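Local coordinates for protein 3-isopropylmalate dehydratase small subunit (Campylobacter jejuni, PDB 3Q3W) that supplies the small subunit of isopropylmalate isomerase, which interconverts 2-isopropylmalate and 3-isopropylmalate by way of 2-isopropylmaleate in leucine biosynthesis, at residues I22-I27 with E89-A94; L49-L52 with V58-M61; G120-E125 with I148-K153; V135-K140 with K158-S163. All blocks are in the same frame, centred on the assembly; numbering follows the deposited sequence. Where two conformers were deposited one is given.

Contact 1: residues I22-I27 with E89-A94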
loop_
_atom_site.group_PDB
_atom_site.type_symbol
_atom_site.label_atom_id
_atom_site.label_comp_id
_atom_site.label_asym_id
_atom_site.label_seq_id
_atom_site.Cartn_x
_atom_site.Cartn_y
_atom_site.Cartn_z
ATOM N N ILE A 22 -5.598 7.579 -6.626
ATOM C CA ILE A 22 -5.765 7.742 -5.171
ATOM C C ILE A 22 -4.731 8.804 -4.760
ATOM O O ILE A 22 -3.536 8.661 -5.003
ATOM C CB ILE A 22 -5.644 6.422 -4.385
ATOM C CG1 ILE A 22 -6.931 5.611 -4.540
ATOM C CG2 ILE A 22 -5.404 6.658 -2.863
ATOM C CD1 ILE A 22 -6.739 4.099 -4.489
ATOM N N ASP A 23 -5.224 9.908 -4.233
ATOM C CA ASP A 23 -4.380 11.023 -3.911
ATOM C C ASP A 23 -4.040 11.133 -2.408
ATOM O O ASP A 23 -4.611 10.449 -1.560
ATOM C CB ASP A 23 -4.988 12.308 -4.494
ATOM C CG ASP A 23 -6.268 12.711 -3.828
ATOM O OD1 ASP A 23 -6.368 12.548 -2.600
ATOM O OD2 ASP A 23 -7.179 13.244 -4.518
ATOM N N THR A 24 -3.102 12.023 -2.111
ATOM C CA THR A 24 -2.488 12.111 -0.818
ATOM C C THR A 24 -3.546 12.503 0.201
ATOM O O THR A 24 -3.488 12.050 1.335
ATOM C CB THR A 24 -1.221 13.061 -0.841
ATOM O OG1 THR A 24 -1.542 14.289 -1.508
ATOM C CG2 THR A 24 -0.061 12.411 -1.575
ATOM N N ASP A 25 -4.545 13.280 -0.202
ATOM C CA ASP A 25 -5.670 13.595 0.689
ATOM C C ASP A 25 -6.617 12.440 0.987
ATOM O O ASP A 25 -7.244 12.400 2.052
ATOM C CB ASP A 25 -6.542 14.716 0.143
ATOM C CG ASP A 25 -5.852 16.033 0.137
ATOM O OD1 ASP A 25 -5.551 16.560 1.243
ATOM O OD2 ASP A 25 -5.634 16.546 -0.984
ATOM N N GLN A 26 -6.775 11.538 0.037
ATOM C CA GLN A 26 -7.516 10.320 0.292
ATOM C C GLN A 26 -6.730 9.439 1.227
ATOM O O GLN A 26 -7.306 8.811 2.087
ATOM C CB GLN A 26 -7.837 9.599 -1.005
ATOM C CG GLN A 26 -8.693 10.428 -1.939
ATOM C CD GLN A 26 -9.099 9.627 -3.147
ATOM O OE1 GLN A 26 -8.515 9.723 -4.210
ATOM N NE2 GLN A 26 -10.069 8.803 -2.968
ATOM N N ILE A 27 -5.428 9.364 1.036
ATOM C CA ILE A 27 -4.573 8.551 1.914
ATOM C C ILE A 27 -4.626 9.085 3.364
ATOM O O ILE A 27 -4.836 8.336 4.293
ATOM C CB ILE A 27 -3.108 8.446 1.395
ATOM C CG1 ILE A 27 -3.074 7.726 0.037
ATOM C CG2 ILE A 27 -2.227 7.601 2.366
ATOM C CD1 ILE A 27 -1.765 7.883 -0.748
ATOM N N GLU A 89 4.843 13.344 3.349
ATOM C CA GLU A 89 5.518 12.249 4.041
ATOM C C GLU A 89 4.550 11.403 4.865
ATOM O O GLU A 89 4.712 10.202 4.962
ATOM C CB GLU A 89 6.655 12.763 4.921
ATOM C CG GLU A 89 6.200 13.606 6.124
ATOM C CD GLU A 89 7.204 14.713 6.498
ATOM O OE1 GLU A 89 6.751 15.796 6.897
ATOM O OE2 GLU A 89 8.430 14.495 6.367
ATOM N N HIS A 90 3.520 12.036 5.417
ATOM C CA HIS A 90 2.490 11.335 6.180
ATOM C C HIS A 90 1.713 10.243 5.397
ATOM O O HIS A 90 1.165 9.338 6.034
ATOM C CB HIS A 90 1.467 12.319 6.733
ATOM C CG HIS A 90 2.002 13.214 7.804
ATOM N ND1 HIS A 90 2.772 14.315 7.523
ATOM C CD2 HIS A 90 1.837 13.204 9.147
ATOM C CE1 HIS A 90 3.085 14.929 8.647
ATOM N NE2 HIS A 90 2.506 14.294 9.643
ATOM N N ALA A 91 1.638 10.342 4.069
ATOM C CA ALA A 91 0.892 9.363 3.300
ATOM C C ALA A 91 1.562 8.005 3.427
ATOM O O ALA A 91 0.950 7.069 3.917
ATOM C CB ALA A 91 0.712 9.815 1.803
ATOM N N PRO A 92 2.859 7.887 3.074
ATOM C CA PRO A 92 3.529 6.602 3.440
ATOM C C PRO A 92 3.468 6.224 4.926
ATOM O O PRO A 92 3.241 5.070 5.264
ATOM C CB PRO A 92 4.988 6.808 3.007
ATOM C CG PRO A 92 4.921 7.845 1.992
ATOM C CD PRO A 92 3.768 8.768 2.350
ATOM N N TRP A 93 3.637 7.169 5.817
ATOM C CA TRP A 93 3.501 6.871 7.242
ATOM C C TRP A 93 2.141 6.248 7.646
ATOM O O TRP A 93 2.101 5.302 8.422
ATOM C CB TRP A 93 3.690 8.122 8.040
ATOM C CG TRP A 93 5.035 8.781 7.894
ATOM C CD1 TRP A 93 6.127 8.324 7.199
ATOM C CD2 TRP A 93 5.430 10.008 8.500
ATOM N NE1 TRP A 93 7.187 9.216 7.351
ATOM C CE2 TRP A 93 6.779 10.243 8.148
ATOM C CE3 TRP A 93 4.771 10.941 9.333
ATOM C CZ2 TRP A 93 7.472 11.396 8.554
ATOM C CZ3 TRP A 93 5.476 12.085 9.746
ATOM C CH2 TRP A 93 6.810 12.280 9.366
ATOM N N ALA A 94 1.047 6.823 7.166
ATOM C CA ALA A 94 -0.264 6.288 7.511
ATOM C C ALA A 94 -0.417 4.864 6.985
ATOM O O ALA A 94 -0.931 3.973 7.654
ATOM C CB ALA A 94 -1.347 7.204 6.962
#
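Ile27 lays its CG2 methyl against Ala91, and this apolar touch is the heart of the contact. Ile27 CG2 lies 3.7 Å from Ala91 CB and 3.6 Å from Ala91 O. With chi1 at -63° the CG2 branch points opposite the backbone N, which brings it over Ala91, while CG1 lies beside the N and carries Ile27 CD1 to within 4.0 Å of Ala91 CB. Thr24, nearly one helical turn earlier, adds its CG2 to the same Ala91 CB at 4.3 Å. So small a residue as Ala91 lets the backbones come close, with CA atoms of Ile27 and Ala91 5.7 Å apart.

The side-chain hydrogen bonds are made at the start of helix 24-27, between its N-cap Asp23 and Gln26. Asp23 OD1 accepts from Gln26 N at 2.9 Å, met nearly end-on. In return Gln26 OE1 takes the N-H of Asp23, completing a capping box. Asp25 makes a salt bridge to Arg88, and Phe112 of helix 110-118 packs on both Ile27 and Ala91.

No hydrogen bond crosses between the segments, so the two helices meet through van der Waals contact of buried methyl groups with one another and with the Ala91 carbonyl.

Contact 2: residues L49-L52 with V58-M61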
loop_
_atom_site.group_PDB
_atom_site.type_symbol
_atom_site.label_atom_id
_atom_site.label_comp_id
_atom_site.label_asym_id
_atom_site.label_seq_id
_atom_site.Cartn_x
_atom_site.Cartn_y
_atom_site.Cartn_z
ATOM N N LEU A 49 -12.731 7.831 2.704
ATOM C CA LEU A 49 -13.325 6.572 2.191
ATOM C C LEU A 49 -13.770 5.584 3.311
ATOM O O LEU A 49 -14.648 4.705 3.097
ATOM C CB LEU A 49 -12.292 5.888 1.284
ATOM C CG LEU A 49 -11.760 6.764 0.140
ATOM C CD1 LEU A 49 -10.426 6.207 -0.408
ATOM C CD2 LEU A 49 -12.782 6.888 -0.974
ATOM N N ARG A 50 -13.172 5.702 4.500
ATOM C CA ARG A 50 -13.231 4.638 5.522
ATOM C C ARG A 50 -14.285 4.839 6.571
ATOM O O ARG A 50 -14.842 3.888 7.047
ATOM C CB ARG A 50 -11.845 4.438 6.132
ATOM C CG ARG A 50 -11.659 3.575 7.389
ATOM C CD ARG A 50 -10.196 3.689 7.768
ATOM N NE ARG A 50 -9.841 2.894 8.926
ATOM C CZ ARG A 50 -8.636 2.874 9.493
ATOM N NH1 ARG A 50 -7.649 3.631 8.994
ATOM N NH2 ARG A 50 -8.408 2.085 10.541
ATOM N N TYR A 51 -14.623 6.077 6.859
ATOM C CA TYR A 51 -15.534 6.425 7.936
ATOM C C TYR A 51 -16.722 7.198 7.373
ATOM O O TYR A 51 -16.567 8.021 6.487
ATOM C CB TYR A 51 -14.800 7.340 8.969
ATOM C CG TYR A 51 -13.596 6.709 9.608
ATOM C CD1 TYR A 51 -13.735 5.610 10.438
ATOM C CD2 TYR A 51 -12.318 7.227 9.418
ATOM C CE1 TYR A 51 -12.649 5.022 11.007
ATOM C CE2 TYR A 51 -11.231 6.622 9.985
ATOM C CZ TYR A 51 -11.410 5.522 10.789
ATOM O OH TYR A 51 -10.327 4.912 11.413
ATOM N N LEU A 52 -17.902 6.924 7.900
ATOM C CA LEU A 52 -19.113 7.651 7.568
ATOM C C LEU A 52 -19.322 8.873 8.479
ATOM O O LEU A 52 -20.042 9.814 8.106
ATOM C CB LEU A 52 -20.332 6.739 7.688
ATOM C CG LEU A 52 -20.372 5.460 6.840
ATOM C CD1 LEU A 52 -21.633 4.633 7.206
ATOM C CD2 LEU A 52 -20.348 5.868 5.408
ATOM N N VAL A 58 -17.501 5.194 12.915
ATOM C CA VAL A 58 -18.555 4.487 12.137
ATOM C C VAL A 58 -17.967 4.125 10.787
ATOM O O VAL A 58 -17.624 5.014 9.975
ATOM C CB VAL A 58 -19.856 5.362 11.966
ATOM C CG1 VAL A 58 -20.939 4.643 11.088
ATOM C CG2 VAL A 58 -20.443 5.818 13.334
ATOM N N LEU A 59 -17.854 2.818 10.517
ATOM C CA LEU A 59 -17.173 2.381 9.342
ATOM C C LEU A 59 -18.062 2.436 8.091
ATOM O O LEU A 59 -19.248 2.012 8.099
ATOM C CB LEU A 59 -16.678 0.953 9.521
ATOM C CG LEU A 59 -15.695 0.626 10.649
ATOM C CD1 LEU A 59 -15.245 -0.897 10.576
ATOM C CD2 LEU A 59 -14.492 1.560 10.600
ATOM N N ASN A 60 -17.493 2.939 7.020
ATOM C CA ASN A 60 -18.097 2.740 5.683
ATOM C C ASN A 60 -17.859 1.279 5.235
ATOM O O ASN A 60 -16.791 0.966 4.713
ATOM C CB ASN A 60 -17.512 3.731 4.657
ATOM C CG ASN A 60 -18.206 3.675 3.262
ATOM O OD1 ASN A 60 -18.949 2.728 2.921
ATOM N ND2 ASN A 60 -17.988 4.723 2.475
HETATM N N MSE A 61 -18.850 0.393 5.405
HETATM C CA MSE A 61 -18.675 -1.008 4.963
HETATM C C MSE A 61 -18.560 -1.243 3.456
HETATM O O MSE A 61 -18.220 -2.341 3.042
HETATM C CB MSE A 61 -19.732 -1.935 5.542
HETATM C CG MSE A 61 -19.795 -1.927 7.079
HETATM SE SE MSE A 61 -18.063 -2.502 7.794
HETATM C CE MSE A 61 -18.008 -4.280 7.198
HETATM O O HOH W 1 -17.069 7.314 3.808
#
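Arg50 O is gripped by two N-H donors: the backbone N of Asn60 at 2.8 Å, approaching from above the carbonyl plane, and ND2 of Asn66, farther along the same loop. A second backbone bond, Leu52 N to Val58 O at 2.8 Å, is nearly straight (163° at the hydrogen). Between them Tyr51 and Leu59 are a non-hydrogen-bonded antiparallel pair, and Tyr51 CA sends a C-H toward Val58 O at 3.2 Å.

Leu52 CD2 packs on Asn60 CB at 3.6 Å, the two side chains crossing at about a right angle, while Leu52 CD1 meets Val58 CG1 at 3.9 Å. The two branches of Leu52 thus reach Val58, Leu59 O and Asn60. Asn60 suits its place by having both a donor and an acceptor: Asn60 ND2 gives a hydrogen to a water at 3.1 Å that donates in turn to Tyr51 O, and OD1 accepts from Asp62 N.

The Tyr51 ring has Arg50 CG over one face and Val58 O in plane at its edge; Leu59 CD2 comes obliquely to Tyr51 CE1 at 3.9 Å. The Tyr51 hydroxyl bonds Lys43 O and lies over the Arg50 guanidinium, whose NH1 is held by Gly42 O and Leu45 O.

Two backbone bonds flanking one such pair are characteristic of an isolated antiparallel beta bridge, here closing a surface loop just after helix 47-50.

Contact 3: residues G120-E125 with I148-K153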
loop_
_atom_site.group_PDB
_atom_site.type_symbol
_atom_site.label_atom_id
_atom_site.label_comp_id
_atom_site.label_asym_id
_atom_site.label_seq_id
_atom_site.Cartn_x
_atom_site.Cartn_y
_atom_site.Cartn_z
ATOM N N GLY A 120 10.229 2.211 3.600
ATOM C CA GLY A 120 10.192 0.733 3.649
ATOM C C GLY A 120 8.897 0.165 3.138
ATOM O O GLY A 120 8.621 -1.002 3.348
ATOM N N LEU A 121 8.120 0.994 2.450
ATOM C CA LEU A 121 6.861 0.615 1.824
ATOM C C LEU A 121 7.149 0.209 0.355
ATOM O O LEU A 121 7.405 1.068 -0.471
ATOM C CB LEU A 121 5.886 1.800 1.875
ATOM C CG LEU A 121 4.485 1.686 1.248
ATOM C CD1 LEU A 121 3.774 0.405 1.711
ATOM C CD2 LEU A 121 3.602 2.913 1.512
ATOM N N LEU A 122 7.128 -1.086 0.047
ATOM C CA LEU A 122 7.471 -1.550 -1.290
ATOM C C LEU A 122 6.417 -1.290 -2.353
ATOM O O LEU A 122 5.271 -1.784 -2.289
ATOM C CB LEU A 122 7.800 -3.025 -1.285
ATOM C CG LEU A 122 8.230 -3.660 -2.604
ATOM C CD1 LEU A 122 9.395 -2.895 -3.297
ATOM C CD2 LEU A 122 8.652 -5.118 -2.337
ATOM N N THR A 123 6.830 -0.565 -3.373
ATOM C CA THR A 123 5.944 -0.162 -4.440
ATOM C C THR A 123 6.229 -1.001 -5.704
ATOM O O THR A 123 7.297 -0.888 -6.323
ATOM C CB THR A 123 6.180 1.298 -4.720
ATOM O OG1 THR A 123 7.536 1.447 -5.100
ATOM C CG2 THR A 123 5.949 2.105 -3.472
ATOM N N ILE A 124 5.262 -1.851 -6.034
ATOM C CA ILE A 124 5.368 -2.834 -7.100
ATOM C C ILE A 124 4.551 -2.378 -8.272
ATOM O O ILE A 124 3.309 -2.306 -8.197
ATOM C CB ILE A 124 4.840 -4.183 -6.630
ATOM C CG1 ILE A 124 5.757 -4.718 -5.537
ATOM C CG2 ILE A 124 4.710 -5.165 -7.805
ATOM C CD1 ILE A 124 5.166 -5.776 -4.630
ATOM N N GLU A 125 5.246 -2.072 -9.363
ATOM C CA GLU A 125 4.577 -1.654 -10.583
ATOM C C GLU A 125 4.369 -2.899 -11.427
ATOM O O GLU A 125 5.345 -3.605 -11.732
ATOM C CB GLU A 125 5.394 -0.597 -11.335
ATOM C CG GLU A 125 5.310 0.786 -10.696
ATOM C CD GLU A 125 6.227 1.839 -11.321
ATOM O OE1 GLU A 125 7.062 1.483 -12.219
ATOM O OE2 GLU A 125 6.075 3.037 -10.934
ATOM N N ILE A 148 5.167 -11.992 -1.766
ATOM C CA ILE A 148 6.081 -11.127 -2.518
ATOM C C ILE A 148 7.491 -11.406 -2.067
ATOM O O ILE A 148 7.749 -11.388 -0.875
ATOM C CB ILE A 148 5.814 -9.655 -2.284
ATOM C CG1 ILE A 148 4.388 -9.285 -2.686
ATOM C CG2 ILE A 148 6.870 -8.808 -3.051
ATOM C CD1 ILE A 148 3.817 -8.010 -2.006
ATOM N N SER A 149 8.384 -11.697 -3.018
ATOM C CA SER A 149 9.803 -11.821 -2.747
ATOM C C SER A 149 10.537 -10.640 -3.384
ATOM O O SER A 149 10.526 -10.468 -4.601
ATOM C CB SER A 149 10.342 -13.142 -3.327
ATOM O OG SER A 149 11.747 -13.254 -3.137
ATOM N N LEU A 150 11.211 -9.837 -2.579
ATOM C CA LEU A 150 11.984 -8.718 -3.131
ATOM C C LEU A 150 13.344 -9.213 -3.605
ATOM O O LEU A 150 14.020 -8.525 -4.374
ATOM C CB LEU A 150 12.158 -7.598 -2.120
ATOM C CG LEU A 150 13.017 -6.398 -2.522
ATOM C CD1 LEU A 150 12.518 -5.727 -3.754
ATOM C CD2 LEU A 150 13.035 -5.462 -1.394
ATOM N N LEU A 151 13.757 -10.398 -3.153
ATOM C CA LEU A 151 14.947 -11.055 -3.688
ATOM C C LEU A 151 14.754 -11.454 -5.126
ATOM O O LEU A 151 15.601 -11.188 -5.948
ATOM C CB LEU A 151 15.291 -12.309 -2.914
ATOM C CG LEU A 151 15.888 -12.082 -1.541
ATOM C CD1 LEU A 151 16.131 -13.437 -0.866
ATOM C CD2 LEU A 151 17.177 -11.298 -1.653
ATOM N N GLU A 152 13.640 -12.095 -5.427
ATOM C CA GLU A 152 13.407 -12.570 -6.774
ATOM C C GLU A 152 12.710 -11.553 -7.621
ATOM O O GLU A 152 12.614 -11.739 -8.830
ATOM C CB GLU A 152 12.578 -13.842 -6.758
ATOM C CG GLU A 152 13.332 -15.034 -6.274
ATOM C CD GLU A 152 12.407 -16.196 -6.059
ATOM O OE1 GLU A 152 11.370 -16.266 -6.765
ATOM O OE2 GLU A 152 12.710 -17.030 -5.180
ATOM N N LYS A 153 12.275 -10.466 -6.992
ATOM C CA LYS A 153 11.439 -9.451 -7.607
ATOM C C LYS A 153 10.250 -10.096 -8.314
ATOM O O LYS A 153 9.995 -9.875 -9.513
ATOM C CB LYS A 153 12.237 -8.526 -8.520
ATOM C CG LYS A 153 13.307 -7.705 -7.795
ATOM C CD LYS A 153 14.010 -6.654 -8.715
ATOM C CE LYS A 153 15.159 -7.205 -9.480
ATOM N NZ LYS A 153 15.964 -6.108 -10.133
#
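Ile124 and Ile148 meet end to end, their CD1 methyls 3.7 Å apart. In both residues CG1 lies beside the backbone N and anti to the carbonyl carbon (chi1 -66° in Ile124), and the extended chain beyond it carries CD1 out to the meeting point. Ile124 CD1 also fits against the other branch of its partner, 3.8 Å from Ile148 CG2, so one methyl reaches both arms of the facing isoleucine.

Leu122 meets the second segment differently. It runs antiparallel alongside Ile148, with Leu122 CD2 4.2 Å from Ile148 CG2, and crosses Leu150 at a slant, where Leu122 CD2 stands 4.2 Å from Leu150 CD1. Beta-branched isoleucines suit extended strands, and a single leucine methyl, CD2 of Leu122, touches both neighbours.

Every side chain in this group is buried and aliphatic. Leu174 of helix 168-176 packs on both leucines, while Phe164 touches Ile124 and Ala102 touches Ile148. Where strand 145-149 ends, Ser149 OG accepts from Glu152 N at 3.2 Å, an ST motif that fastens the turn.

Methyl-to-methyl contacts like these are typical of the apolar core on one face of a mixed beta-sheet, here covered by helix 168-176, where outermost strand 122-125 meets strand 145-149, which is not its sheet neighbour.

Contact 4: residues V135-K140 with K158-S163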
loop_
_atom_site.group_PDB
_atom_site.type_symbol
_atom_site.label_atom_id
_atom_site.label_comp_id
_atom_site.label_asym_id
_atom_site.label_seq_id
_atom_site.Cartn_x
_atom_site.Cartn_y
_atom_site.Cartn_z
ATOM N N VAL A 135 -6.877 -8.194 -9.153
ATOM C CA VAL A 135 -8.046 -7.683 -8.526
ATOM C C VAL A 135 -9.200 -8.636 -8.711
ATOM O O VAL A 135 -9.818 -9.028 -7.713
ATOM C CB VAL A 135 -8.435 -6.326 -9.079
ATOM C CG1 VAL A 135 -9.883 -5.959 -8.595
ATOM C CG2 VAL A 135 -7.417 -5.268 -8.635
ATOM N N ASP A 136 -9.429 -9.093 -9.957
ATOM C CA ASP A 136 -10.563 -9.961 -10.233
ATOM C C ASP A 136 -10.475 -11.225 -9.402
ATOM O O ASP A 136 -11.421 -11.637 -8.741
ATOM C CB ASP A 136 -10.644 -10.374 -11.688
ATOM C CG ASP A 136 -11.811 -11.293 -11.930
ATOM O OD1 ASP A 136 -11.601 -12.501 -12.159
ATOM O OD2 ASP A 136 -12.933 -10.797 -11.806
ATOM N N GLU A 137 -9.319 -11.844 -9.414
ATOM C CA GLU A 137 -9.165 -13.073 -8.675
ATOM C C GLU A 137 -9.255 -12.832 -7.147
ATOM O O GLU A 137 -9.809 -13.650 -6.424
ATOM C CB GLU A 137 -7.820 -13.670 -9.055
ATOM C CG GLU A 137 -7.361 -14.864 -8.246
ATOM C CD GLU A 137 -8.115 -16.114 -8.535
ATOM O OE1 GLU A 137 -8.587 -16.270 -9.685
ATOM O OE2 GLU A 137 -8.219 -16.955 -7.608
ATOM N N LEU A 138 -8.671 -11.729 -6.675
ATOM C CA LEU A 138 -8.591 -11.461 -5.237
ATOM C C LEU A 138 -9.978 -11.290 -4.642
ATOM O O LEU A 138 -10.285 -11.757 -3.532
ATOM C CB LEU A 138 -7.739 -10.204 -4.993
ATOM C CG LEU A 138 -7.301 -9.884 -3.558
ATOM C CD1 LEU A 138 -6.675 -11.079 -2.832
ATOM C CD2 LEU A 138 -6.324 -8.726 -3.676
ATOM N N LYS A 139 -10.820 -10.603 -5.387
ATOM C CA LYS A 139 -12.170 -10.384 -4.961
ATOM C C LYS A 139 -12.941 -11.663 -4.903
ATOM O O LYS A 139 -13.685 -11.910 -3.935
ATOM C CB LYS A 139 -12.851 -9.493 -5.937
ATOM C CG LYS A 139 -12.336 -8.102 -5.900
ATOM C CD LYS A 139 -13.269 -7.231 -6.685
ATOM C CE LYS A 139 -13.313 -7.552 -8.150
ATOM N NZ LYS A 139 -14.208 -6.546 -8.761
ATOM N N LYS A 140 -12.785 -12.465 -5.960
ATOM C CA LYS A 140 -13.443 -13.750 -6.037
ATOM C C LYS A 140 -12.955 -14.739 -4.993
ATOM O O LYS A 140 -13.728 -15.597 -4.568
ATOM C CB LYS A 140 -13.269 -14.386 -7.405
ATOM C CG LYS A 140 -14.022 -13.691 -8.503
ATOM C CD LYS A 140 -13.767 -14.396 -9.797
ATOM C CE LYS A 140 -14.575 -13.771 -10.924
ATOM N NZ LYS A 140 -14.153 -14.257 -12.260
ATOM N N LYS A 158 -1.765 -17.430 -5.887
ATOM C CA LYS A 158 -2.292 -18.720 -6.311
ATOM C C LYS A 158 -1.121 -19.371 -7.030
ATOM O O LYS A 158 -0.024 -19.402 -6.461
ATOM C CB LYS A 158 -3.536 -18.557 -7.203
ATOM C CG LYS A 158 -4.683 -17.812 -6.550
ATOM C CD LYS A 158 -5.057 -18.513 -5.275
ATOM C CE LYS A 158 -6.436 -18.155 -4.784
ATOM N NZ LYS A 158 -6.280 -17.941 -3.328
ATOM N N ASP A 159 -1.338 -19.842 -8.262
ATOM C CA ASP A 159 -0.276 -20.403 -9.094
ATOM C C ASP A 159 0.336 -19.434 -10.131
ATOM O O ASP A 159 1.217 -19.843 -10.914
ATOM C CB ASP A 159 -0.812 -21.639 -9.823
ATOM C CG ASP A 159 -0.855 -22.877 -8.931
ATOM O OD1 ASP A 159 -0.694 -24.002 -9.476
ATOM O OD2 ASP A 159 -1.058 -22.724 -7.703
ATOM N N LYS A 160 -0.106 -18.173 -10.128
ATOM C CA LYS A 160 0.392 -17.152 -11.055
ATOM C C LYS A 160 1.542 -16.325 -10.503
ATOM O O LYS A 160 1.556 -15.997 -9.336
ATOM C CB LYS A 160 -0.709 -16.185 -11.429
ATOM C CG LYS A 160 -1.938 -16.843 -11.937
ATOM C CD LYS A 160 -2.995 -15.806 -12.238
ATOM C CE LYS A 160 -4.175 -16.459 -12.945
ATOM N NZ LYS A 160 -5.381 -15.623 -12.734
ATOM N N ILE A 161 2.496 -15.979 -11.368
ATOM C CA ILE A 161 3.725 -15.286 -10.969
ATOM C C ILE A 161 3.877 -14.055 -11.822
ATOM O O ILE A 161 3.751 -14.120 -13.030
ATOM C CB ILE A 161 4.983 -16.164 -11.141
ATOM C CG1 ILE A 161 4.830 -17.504 -10.414
ATOM C CG2 ILE A 161 6.188 -15.451 -10.604
ATOM C CD1 ILE A 161 6.006 -18.476 -10.636
ATOM N N PHE A 162 4.149 -12.926 -11.188
ATOM C CA PHE A 162 4.367 -11.693 -11.890
ATOM C C PHE A 162 5.751 -11.234 -11.510
ATOM O O PHE A 162 6.193 -11.476 -10.371
ATOM C CB PHE A 162 3.318 -10.686 -11.453
ATOM C CG PHE A 162 1.916 -11.199 -11.568
ATOM C CD1 PHE A 162 1.143 -10.886 -12.683
ATOM C CD2 PHE A 162 1.376 -12.036 -10.585
ATOM C CE1 PHE A 162 -0.168 -11.362 -12.798
ATOM C CE2 PHE A 162 0.080 -12.528 -10.686
ATOM C CZ PHE A 162 -0.700 -12.192 -11.795
ATOM N N SER A 163 6.455 -10.592 -12.442
ATOM C CA SER A 163 7.775 -10.009 -12.157
ATOM C C SER A 163 7.677 -8.498 -12.116
ATOM O O SER A 163 6.828 -7.922 -12.777
ATOM C CB SER A 163 8.792 -10.439 -13.222
ATOM O OG SER A 163 8.463 -9.928 -14.507
#
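Glu137 points from helix 128-140 at Lys158, its CB already headed toward segment 158-163. CB leads to CG, which is anti to the backbone N (chi1 171°); a bend at chi2 (72°) then turns the carboxylate toward the two lysines. At the tip Glu137 OE2 lies beside the chain of Lys158, 3.5 Å from Lys158 CE and 3.8 Å from Lys158 CG, with the two side chains slanting across one another. Glu137 OE2 thus meets methylenes; Lys158 NZ is 4.8 Å away from it. The other oxygen, Glu137 OE1, faces Lys160 NZ at 4.5 Å, too far for a salt bridge.

Both ammonium groups have closer partners. Lys158, bent along its chain, gives NZ to Ser141 OG just beyond the helix, and Lys160 NZ forms a salt bridge with Glu133, one turn before Glu137. Within the helix, Lys140 NZ bridges to Asp136 OD1 at 3.1 Å on its syn lone pair, a pairing across one turn. Phe157 of strand 154-157 packs against Glu137 and Leu138.

Long, flexible lysines and a glutamate suit this surface, where chains can lie over one another and keep their charged ends near solvent. With opposite charges close but no direct bond between the segments, the attraction is probably diffuse, and the two lysines would be expected to favour the charged form of Glu137.

From the N terminus, contact 1 joins the short helix 24-27 to helix 90-98 and closes a long loop. Contact 2 falls within that loop, tying the end of helix 47-50 to the segment that follows; Gln26 and Leu49 pack together between the two contacts. After contact 1 has closed, strand 122-125 opens contact 3, which reaches forward to the end of strand 145-149. Contact 4 starts before contact 3 is complete, linking helix 128-140 to segment 158-163, which leads into and includes the outermost strand 160-163, so the segments of these two alternate along the chain. Both reach the same mixed sheet, their centres about 16 Å apart, and Lys153 touches Ser163 between them.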